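Local atomic coordinates of nitrogenase molybdenum-iron protein alpha chain (Clostridium pasteurianum, PDB entry 4WES), a protein that forms, with its beta partner, the nitrogenase component that reduces dinitrogen to ammonia at an iron-molybdenum cofactor, using electrons delivered at the expense of ATP. Residues G85-P93 and Y216-E224; T350-F358 and V496-V504. All blocks are in the same frame, centred on the assembly; numbering follows the deposited sequence.

Contact 1 of 2, residues G85-P93 and Y216-E224; sequences GGRRFKSKP and YNIGGDAWE. With ICS (iron-sulfur-molybdenum cluster with interstitial carbon), chain F; HCA (3-hydroxy-3-carboxy-adipic acid), chain E.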
loop_
_atom_site.group_PDB
_atom_site.type_symbol
_atom_site.label_atom_id
_atom_site.label_comp_id
_atom_site.label_asym_id
_atom_site.label_seq_id
_atom_site.Cartn_x
_atom_site.Cartn_y
_atom_site.Cartn_z
ATOM N N GLY A 85 14.125 12.407 -16.269
ATOM C CA GLY A 85 14.445 12.173 -14.871
ATOM C C GLY A 85 15.361 11.016 -14.534
ATOM O O GLY A 85 15.709 10.858 -13.374
ATOM N N GLY A 86 15.778 10.238 -15.531
ATOM C CA GLY A 86 16.640 9.109 -15.236
ATOM C C GLY A 86 18.037 9.496 -14.818
ATOM O O GLY A 86 18.707 8.755 -14.110
ATOM N N ARG A 87 18.512 10.650 -15.284
ATOM C CA ARG A 87 19.805 11.201 -14.868
ATOM C C ARG A 87 19.501 12.270 -13.816
ATOM O O ARG A 87 18.767 13.224 -14.068
ATOM C CB ARG A 87 20.585 11.754 -16.034
ATOM C CG ARG A 87 21.924 12.337 -15.622
ATOM C CD ARG A 87 22.843 12.494 -16.784
ATOM N NE ARG A 87 24.072 13.212 -16.477
ATOM C CZ ARG A 87 24.235 14.532 -16.592
ATOM N NH1 ARG A 87 25.414 15.069 -16.379
ATOM N NH2 ARG A 87 23.211 15.323 -16.924
ATOM N N ARG A 88 20.076 12.070 -12.623
ATOM C CA ARG A 88 19.636 12.714 -11.409
ATOM C C ARG A 88 20.320 14.049 -11.098
ATOM O O ARG A 88 20.660 14.315 -9.941
ATOM C CB ARG A 88 19.785 11.737 -10.254
ATOM C CG ARG A 88 18.928 10.482 -10.397
ATOM C CD ARG A 88 19.208 9.474 -9.310
ATOM N NE ARG A 88 18.967 10.059 -7.999
ATOM C CZ ARG A 88 19.872 10.403 -7.076
ATOM N NH1 ARG A 88 19.492 11.096 -6.004
ATOM N NH2 ARG A 88 21.146 10.090 -7.202
ATOM N N PHE A 89 20.439 14.924 -12.100
ATOM C CA PHE A 89 20.856 16.284 -11.790
ATOM C C PHE A 89 19.754 16.958 -10.981
ATOM O O PHE A 89 18.594 16.974 -11.369
ATOM C CB PHE A 89 21.185 17.087 -13.057
ATOM C CG PHE A 89 20.209 16.970 -14.205
ATOM C CD1 PHE A 89 19.131 17.816 -14.322
ATOM C CD2 PHE A 89 20.420 16.027 -15.175
ATOM C CE1 PHE A 89 18.259 17.719 -15.401
ATOM C CE2 PHE A 89 19.597 15.928 -16.257
ATOM C CZ PHE A 89 18.506 16.754 -16.380
ATOM N N LYS A 90 20.112 17.534 -9.840
ATOM C CA LYS A 90 19.121 18.192 -8.991
ATOM C C LYS A 90 19.093 19.696 -9.260
ATOM O O LYS A 90 20.128 20.316 -9.510
ATOM C CB LYS A 90 19.365 17.895 -7.514
ATOM C CG LYS A 90 19.129 16.440 -7.100
ATOM C CD LYS A 90 19.179 16.292 -5.576
ATOM C CE LYS A 90 18.843 14.880 -5.131
ATOM N NZ LYS A 90 18.881 14.740 -3.674
ATOM N N SER A 91 17.899 20.256 -9.191
ATOM C CA SER A 91 17.666 21.683 -9.463
ATOM C C SER A 91 16.692 22.255 -8.473
ATOM O O SER A 91 15.770 21.576 -8.010
ATOM C CB SER A 91 17.083 21.889 -10.863
ATOM O OG SER A 91 17.946 21.355 -11.850
ATOM N N LYS A 92 16.864 23.539 -8.164
ATOM C CA LYS A 92 15.880 24.236 -7.378
ATOM C C LYS A 92 15.671 25.636 -7.980
ATOM O O LYS A 92 16.560 26.159 -8.650
ATOM C CB LYS A 92 16.277 24.305 -5.926
ATOM C CG LYS A 92 17.516 25.032 -5.679
ATOM C CD LYS A 92 18.037 24.839 -4.216
ATOM C CE LYS A 92 19.373 25.519 -4.011
ATOM N NZ LYS A 92 19.271 26.991 -4.251
ATOM N N PRO A 93 14.505 26.242 -7.760
ATOM C CA PRO A 93 14.309 27.590 -8.268
ATOM C C PRO A 93 15.387 28.542 -7.745
ATOM O O PRO A 93 15.642 28.592 -6.547
ATOM C CB PRO A 93 12.957 27.970 -7.706
ATOM C CG PRO A 93 12.303 26.730 -7.347
ATOM C CD PRO A 93 13.350 25.736 -7.030
ATOM N N TYR A 216 27.560 18.151 -12.477
ATOM C CA TYR A 216 26.165 18.166 -12.904
ATOM C C TYR A 216 25.173 18.016 -11.762
ATOM O O TYR A 216 23.995 17.833 -11.967
ATOM C CB TYR A 216 25.977 17.170 -14.049
ATOM C CG TYR A 216 26.950 17.464 -15.159
ATOM C CD1 TYR A 216 26.698 18.475 -16.070
ATOM C CD2 TYR A 216 28.136 16.775 -15.268
ATOM C CE1 TYR A 216 27.600 18.814 -17.043
ATOM C CE2 TYR A 216 29.055 17.084 -16.263
ATOM C CZ TYR A 216 28.790 18.102 -17.155
ATOM O OH TYR A 216 29.686 18.436 -18.150
ATOM N N ASN A 217 25.674 18.137 -10.519
ATOM C CA ASN A 217 24.829 18.073 -9.328
ATOM C C ASN A 217 24.011 16.797 -9.227
ATOM O O ASN A 217 22.871 16.805 -8.759
ATOM C CB ASN A 217 23.899 19.297 -9.210
ATOM C CG ASN A 217 23.416 19.513 -7.789
ATOM O OD1 ASN A 217 24.138 19.225 -6.829
ATOM N ND2 ASN A 217 22.222 20.062 -7.631
ATOM N N ILE A 218 24.616 15.671 -9.622
ATOM C CA ILE A 218 23.922 14.397 -9.472
ATOM C C ILE A 218 23.737 14.111 -7.989
ATOM O O ILE A 218 24.685 14.153 -7.215
ATOM C CB ILE A 218 24.695 13.271 -10.152
ATOM C CG1 ILE A 218 25.006 13.586 -11.636
ATOM C CG2 ILE A 218 23.946 11.951 -9.999
ATOM C CD1 ILE A 218 23.808 13.985 -12.494
ATOM N N GLY A 219 22.497 13.857 -7.591
ATOM C CA GLY A 219 22.209 13.589 -6.192
ATOM C C GLY A 219 22.582 14.691 -5.230
ATOM O O GLY A 219 22.725 14.419 -4.045
ATOM N N GLY A 220 22.736 15.936 -5.697
ATOM C CA GLY A 220 23.138 17.009 -4.822
ATOM C C GLY A 220 24.624 17.213 -4.635
ATOM O O GLY A 220 25.006 18.052 -3.790
ATOM N N ASP A 221 25.446 16.564 -5.416
ATOM C CA ASP A 221 26.902 16.702 -5.285
ATOM C C ASP A 221 27.380 18.171 -5.319
ATOM O O ASP A 221 28.294 18.523 -4.576
ATOM C CB ASP A 221 27.614 15.967 -6.424
ATOM C CG ASP A 221 27.744 14.479 -6.262
ATOM O OD1 ASP A 221 27.384 13.916 -5.196
ATOM O OD2 ASP A 221 28.193 13.863 -7.276
ATOM N N ALA A 222 26.850 18.960 -6.247
ATOM C CA ALA A 222 27.357 20.318 -6.425
ATOM C C ALA A 222 27.021 21.182 -5.221
ATOM O O ALA A 222 27.833 22.004 -4.766
ATOM C CB ALA A 222 26.806 20.955 -7.672
ATOM N N TRP A 223 25.811 21.014 -4.667
ATOM C CA TRP A 223 25.452 21.771 -3.482
ATOM C C TRP A 223 26.379 21.458 -2.317
ATOM O O TRP A 223 26.698 22.338 -1.505
ATOM C CB TRP A 223 23.994 21.538 -3.110
ATOM C CG TRP A 223 23.036 22.062 -4.124
ATOM C CD1 TRP A 223 23.182 23.204 -4.887
ATOM C CD2 TRP A 223 21.774 21.505 -4.491
ATOM N NE1 TRP A 223 22.077 23.397 -5.674
ATOM C CE2 TRP A 223 21.199 22.373 -5.457
ATOM C CE3 TRP A 223 21.046 20.378 -4.084
ATOM C CZ2 TRP A 223 19.995 22.120 -6.045
ATOM C CZ3 TRP A 223 19.825 20.122 -4.687
ATOM C CH2 TRP A 223 19.308 21.011 -5.644
ATOM N N GLU A 224 26.831 20.212 -2.221
ATOM C CA GLU A 224 27.745 19.841 -1.144
ATOM C C GLU A 224 29.135 20.452 -1.353
ATOM O O GLU A 224 29.735 20.923 -0.377
ATOM C CB GLU A 224 27.775 18.307 -1.002
ATOM C CG GLU A 224 28.828 17.800 -0.031
ATOM C CD GLU A 224 28.751 18.270 1.411
ATOM O OE1 GLU A 224 29.745 18.033 2.125
ATOM O OE2 GLU A 224 27.701 18.846 1.810
HETATM FE FE1 ICS F . 31.473 13.313 -16.991
HETATM MO MO1 ICS F . 26.485 8.481 -16.587
HETATM FE FE2 ICS F . 29.688 11.924 -18.388
HETATM FE FE3 ICS F . 29.093 12.750 -15.916
HETATM FE FE4 ICS F . 30.921 10.859 -16.293
HETATM FE FE5 ICS F . 29.083 9.050 -16.168
HETATM FE FE6 ICS F . 27.829 10.147 -18.206
HETATM FE FE7 ICS F . 27.267 10.916 -15.796
HETATM C CX ICS F . 29.033 10.938 -16.783
HETATM S S1A ICS F . 31.897 11.456 -18.286
HETATM S S1B ICS F . 28.288 7.978 -17.988
HETATM S S2A ICS F . 29.487 14.089 -17.732
HETATM S S2B ICS F . 28.395 11.186 -20.042
HETATM S S3A ICS F . 31.227 8.789 -15.519
HETATM S S3B ICS F . 25.786 10.579 -17.448
HETATM S S4A ICS F . 31.076 12.615 -14.825
HETATM S S4B ICS F . 27.515 9.078 -14.570
HETATM S S5A ICS F . 27.185 12.857 -14.757
HETATM C C1 HCA E . 23.705 8.221 -20.325
HETATM C C2 HCA E . 23.137 8.520 -18.934
HETATM C C3 HCA E . 23.724 7.652 -17.823
HETATM C C4 HCA E . 23.088 6.249 -17.776
HETATM C C5 HCA E . 23.537 5.560 -16.476
HETATM C C6 HCA E . 23.458 4.066 -16.374
HETATM C C7 HCA E . 23.461 8.329 -16.476
HETATM O O1 HCA E . 24.818 7.689 -20.426
HETATM O O2 HCA E . 23.034 8.556 -21.315
HETATM O O3 HCA E . 23.086 3.566 -15.268
HETATM O O4 HCA E . 23.775 3.366 -17.362
HETATM O O5 HCA E . 24.442 8.499 -15.719
HETATM O O6 HCA E . 22.296 8.621 -16.173
HETATM O O7 HCA E . 25.123 7.490 -18.006
HETATM O O HOH W 1 20.110 12.302 -3.320
#
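Phe-89 and Ile-218 form a single antiparallel bridge, a non-hydrogen-bonded pair with their CA atoms 4.3 Å apart, flanked by the bonds Gly-219 N to Arg-88 O (3.0 Å) and Lys-90 N to Asn-217 O (3.1 Å). Gly-220 N, closing a type II turn, reaches Asn-217 O from the opposite face of that carbonyl to Lys-90 N. The overlapping type I' turn needs positive phi at Gly-219 and Gly-220, which suits glycine. The Asn-217 amide extends the pairing: ND2 gives a hydrogen bond to Lys-90 O (2.8 Å), while OD1 accepts Trp-223 N at the start of the helix. ND2 also lies over the centre of the Trp-223 ring, 3.2 Å above its plane; Lys-92 CE stands over the opposite face, toward its rim, and the broad indole lies between the amide and the lysine chain.

Toward the cofactor, Arg-87 is extended from an anti chi1 (180°), which carries its guanidinium out to Tyr-216 and the cluster; CB stays beside homocitrate O6. NH1 comes 3.1 Å from Tyr-216 CG, the guanidinium and ring planes 55° apart, and 3.3 Å from cluster sulfur S5A. Ile-218 CD1 rests over one face of this guanidinium. A basic group here probably offsets negative charge on sulfides and homocitrate. Tyr-216 lays CE2 near S2A and bonds Ser-265 through its hydroxyl.

Arg-88 and Lys-90 form salt bridges with Glu-455 and Asp-453 of the beta chain. A water links Arg-88 NH1 with Lys-90 NZ.

Segment 216-224 leads from parallel strand 209-215 into helix 221-232; antiparallel beside it at the bridge runs the loop between helix 77-81 and strand 106-107, a strand of another parallel sheet.

Contact 2 of 2, residues T350-F358 and V496-V504; sequences TYMNMLKSF and VVNFGHELV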
loop_
_atom_site.group_PDB
_atom_site.type_symbol
_atom_site.label_atom_id
_atom_site.label_comp_id
_atom_site.label_asym_id
_atom_site.label_seq_id
_atom_site.Cartn_x
_atom_site.Cartn_y
_atom_site.Cartn_z
ATOM N N THR A 350 37.700 9.061 -10.486
ATOM C CA THR A 350 37.533 9.974 -9.352
ATOM C C THR A 350 37.114 9.269 -8.053
ATOM O O THR A 350 37.391 9.787 -6.984
ATOM C CB THR A 350 36.631 11.141 -9.725
ATOM O OG1 THR A 350 35.395 10.619 -10.169
ATOM C CG2 THR A 350 37.287 12.017 -10.754
ATOM N N TYR A 351 36.440 8.107 -8.149
ATOM C CA TYR A 351 36.070 7.340 -6.960
ATOM C C TYR A 351 37.209 6.497 -6.350
ATOM O O TYR A 351 37.055 5.938 -5.269
ATOM C CB TYR A 351 34.804 6.477 -7.238
ATOM C CG TYR A 351 33.557 7.310 -7.057
ATOM C CD1 TYR A 351 32.850 7.238 -5.875
ATOM C CD2 TYR A 351 33.112 8.184 -8.038
ATOM C CE1 TYR A 351 31.770 8.058 -5.651
ATOM C CE2 TYR A 351 32.010 9.020 -7.836
ATOM C CZ TYR A 351 31.330 8.956 -6.640
ATOM O OH TYR A 351 30.284 9.782 -6.348
ATOM N N MET A 352 38.339 6.399 -7.043
ATOM C CA MET A 352 39.391 5.486 -6.586
ATOM C C MET A 352 39.967 5.867 -5.235
ATOM O O MET A 352 40.252 4.976 -4.412
ATOM C CB MET A 352 40.512 5.427 -7.619
ATOM C CG MET A 352 40.142 4.549 -8.799
ATOM S SD MET A 352 41.437 4.504 -10.043
ATOM C CE MET A 352 40.813 3.186 -11.080
ATOM N N ASN A 353 40.214 7.158 -4.980
ATOM C CA ASN A 353 40.884 7.500 -3.735
ATOM C C ASN A 353 40.024 7.212 -2.504
ATOM O O ASN A 353 40.551 6.863 -1.452
ATOM C CB ASN A 353 41.396 8.947 -3.734
ATOM C CG ASN A 353 40.308 9.995 -3.472
ATOM O OD1 ASN A 353 39.998 10.313 -2.330
ATOM N ND2 ASN A 353 39.725 10.531 -4.518
ATOM N N MET A 354 38.699 7.303 -2.673
ATOM C CA MET A 354 37.785 7.006 -1.586
ATOM C C MET A 354 37.848 5.513 -1.271
ATOM O O MET A 354 37.999 5.105 -0.107
ATOM C CB MET A 354 36.379 7.459 -1.964
ATOM C CG MET A 354 35.383 7.207 -0.853
ATOM S SD MET A 354 33.995 8.319 -0.829
ATOM C CE MET A 354 33.356 8.181 -2.504
ATOM N N LEU A 355 37.761 4.671 -2.296
ATOM C CA LEU A 355 37.884 3.226 -2.070
ATOM C C LEU A 355 39.213 2.873 -1.412
ATOM O O LEU A 355 39.257 2.056 -0.479
ATOM C CB LEU A 355 37.712 2.472 -3.376
ATOM C CG LEU A 355 36.296 2.547 -3.961
ATOM C CD1 LEU A 355 36.243 1.844 -5.300
ATOM C CD2 LEU A 355 35.258 1.960 -3.030
ATOM N N LYS A 356 40.293 3.503 -1.875
ATOM C CA LYS A 356 41.595 3.191 -1.307
ATOM C C LYS A 356 41.652 3.576 0.176
ATOM O O LYS A 356 42.188 2.820 0.989
ATOM C CB LYS A 356 42.698 3.918 -2.066
ATOM C CG LYS A 356 44.092 3.507 -1.617
ATOM C CD LYS A 356 45.178 4.077 -2.506
ATOM C CE LYS A 356 46.562 3.686 -1.990
ATOM N NZ LYS A 356 47.592 4.468 -2.724
ATOM N N SER A 357 41.083 4.720 0.540
ATOM C CA SER A 357 41.024 5.105 1.935
ATOM C C SER A 357 40.227 4.140 2.799
ATOM O O SER A 357 40.562 3.949 3.980
ATOM C CB SER A 357 40.439 6.510 2.097
ATOM O OG SER A 357 41.298 7.487 1.553
ATOM N N PHE A 358 39.227 3.480 2.221
ATOM C CA PHE A 358 38.439 2.477 2.926
ATOM C C PHE A 358 39.157 1.107 3.000
ATOM O O PHE A 358 38.630 0.173 3.608
ATOM C CB PHE A 358 37.092 2.241 2.221
ATOM C CG PHE A 358 36.111 3.408 2.218
ATOM C CD1 PHE A 358 36.349 4.617 2.879
ATOM C CD2 PHE A 358 34.929 3.254 1.546
ATOM C CE1 PHE A 358 35.385 5.609 2.834
ATOM C CE2 PHE A 358 33.982 4.238 1.496
ATOM C CZ PHE A 358 34.210 5.430 2.141
ATOM N N VAL A 496 31.212 11.456 1.397
ATOM C CA VAL A 496 31.974 10.281 1.805
ATOM C C VAL A 496 31.128 9.457 2.796
ATOM O O VAL A 496 31.112 8.228 2.711
ATOM C CB VAL A 496 33.331 10.663 2.431
ATOM C CG1 VAL A 496 34.112 9.423 2.797
ATOM C CG2 VAL A 496 34.162 11.533 1.514
ATOM N N VAL A 497 30.499 10.145 3.746
ATOM C CA VAL A 497 29.690 9.454 4.745
ATOM C C VAL A 497 28.496 8.763 4.085
ATOM O O VAL A 497 28.184 7.604 4.402
ATOM C CB VAL A 497 29.279 10.439 5.835
ATOM C CG1 VAL A 497 28.308 9.795 6.822
ATOM C CG2 VAL A 497 30.517 11.006 6.545
ATOM N N ASN A 498 27.794 9.465 3.182
ATOM C CA ASN A 498 26.652 8.859 2.516
ATOM C C ASN A 498 27.088 7.606 1.729
ATOM O O ASN A 498 26.438 6.548 1.796
ATOM C CB ASN A 498 25.971 9.860 1.618
ATOM C CG ASN A 498 25.378 11.026 2.370
ATOM O OD1 ASN A 498 25.010 10.903 3.546
ATOM N ND2 ASN A 498 25.204 12.142 1.670
ATOM N N PHE A 499 28.157 7.760 0.966
ATOM C CA PHE A 499 28.661 6.677 0.135
ATOM C C PHE A 499 29.112 5.506 1.004
ATOM O O PHE A 499 28.767 4.351 0.716
ATOM C CB PHE A 499 29.857 7.199 -0.686
ATOM C CG PHE A 499 30.510 6.148 -1.534
ATOM C CD1 PHE A 499 31.614 5.436 -1.106
ATOM C CD2 PHE A 499 30.054 5.871 -2.806
ATOM C CE1 PHE A 499 32.202 4.447 -1.890
ATOM C CE2 PHE A 499 30.655 4.900 -3.590
ATOM C CZ PHE A 499 31.714 4.205 -3.125
ATOM N N GLY A 500 29.872 5.777 2.050
ATOM C CA GLY A 500 30.384 4.694 2.867
ATOM C C GLY A 500 29.311 3.902 3.566
ATOM O O GLY A 500 29.363 2.666 3.586
ATOM N N HIS A 501 28.302 4.561 4.107
ATOM C CA HIS A 501 27.233 3.822 4.762
ATOM C C HIS A 501 26.454 2.989 3.780
ATOM O O HIS A 501 26.028 1.874 4.104
ATOM C CB HIS A 501 26.341 4.720 5.617
ATOM C CG HIS A 501 26.945 5.050 6.937
ATOM N ND1 HIS A 501 27.222 4.089 7.891
ATOM C CD2 HIS A 501 27.404 6.227 7.421
ATOM C CE1 HIS A 501 27.784 4.683 8.931
ATOM N NE2 HIS A 501 27.936 5.971 8.660
ATOM N N GLU A 502 26.185 3.525 2.591
ATOM C CA GLU A 502 25.503 2.745 1.591
ATOM C C GLU A 502 26.315 1.516 1.189
ATOM O O GLU A 502 25.753 0.434 0.916
ATOM C CB GLU A 502 25.128 3.609 0.389
ATOM C CG GLU A 502 23.968 4.540 0.695
ATOM C CD GLU A 502 22.620 3.846 0.871
ATOM O OE1 GLU A 502 22.433 2.808 0.298
ATOM O OE2 GLU A 502 21.747 4.445 1.527
ATOM N N LEU A 503 27.624 1.673 1.079
ATOM C CA LEU A 503 28.494 0.599 0.660
ATOM C C LEU A 503 28.558 -0.501 1.712
ATOM O O LEU A 503 28.398 -1.700 1.397
ATOM C CB LEU A 503 29.865 1.128 0.301
ATOM C CG LEU A 503 30.834 0.078 -0.279
ATOM C CD1 LEU A 503 30.228 -0.667 -1.438
ATOM C CD2 LEU A 503 32.122 0.782 -0.673
ATOM N N VAL A 504 28.773 -0.116 2.958
ATOM C CA VAL A 504 28.747 -1.091 4.064
ATOM C C VAL A 504 27.395 -1.775 4.103
ATOM O O VAL A 504 27.301 -3.014 4.207
ATOM C CB VAL A 504 29.055 -0.383 5.413
ATOM C CG1 VAL A 504 28.810 -1.354 6.568
ATOM C CG2 VAL A 504 30.453 0.133 5.416
#
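Gly-500 N donates to Val-496 O (2.8 Å), an ordinary helical bond in the turn that receives Phe-358; no hydrogen bond crosses between the two segments. The absence of a side chain at Gly-500 lets the Phe-358 ring come close, CE2 lying 3.9 Å from Gly-500 CA, while Val-496 CG1 sits at that ring's edge.

Phe-499 fills the middle of the interface. Met-354 sets its methyl over one face, CE being 3.8 Å from the ring centroid in a CH-pi contact; the turn at chi3 (53°) brings CE there. Its SD makes an oblique Met-aromatic contact with the same ring and also touches Val-496 CG1 at 3.8 Å, work for which a flexible, polarisable thioether is well suited. Phe-358 CE2 arrives at the ring's edge, 3.7 Å from Phe-499 CD1, and Leu-355 CD2 also comes up at the edge of the Phe-499 ring, near its plane. Tyr-351 meets Phe-499 obliquely, the planes 45° apart, and carries its hydroxyl to Tyr-484. One turn further along helix 496-504, Leu-503 CD2 touches Leu-355 CD2 at 4.1 Å.

The axes of the segments 352-357 and 496-504 pass 11.7 Å apart at a crossing angle of -60°, a separation that the long and aromatic side chains span. Around this apolar layer, helix 306-334 packs on Val-496, Phe-358 and Leu-503, while strand 460-462 presents Phe-462 to Leu-355, Phe-499 and Leu-503.

Overall arrangement
Both segments of contact 1 precede those of contact 2 in the sequence; the contact centres are 19 Å apart, and their nearest atoms, about 5 Å apart, do not touch. Contact 1 lines the iron-molybdenum cofactor directly, whereas contact 2 stands one layer behind, the Tyr-351 side chain about 8 Å from the cluster. The side chain of the cluster ligand His-482 is about 7 Å from that of Ile-218 and about 9 Å from that of Tyr-351. Tyr-484 joins the two contacts, its hydroxyl bonding both Asp-221 and Tyr-351; Tyr-490 does likewise, with its backbone N on Asp-221 and its ring edge-to-face with Phe-499. The Fe8S7 cluster is about 13 Å from the Arg-87 side chain.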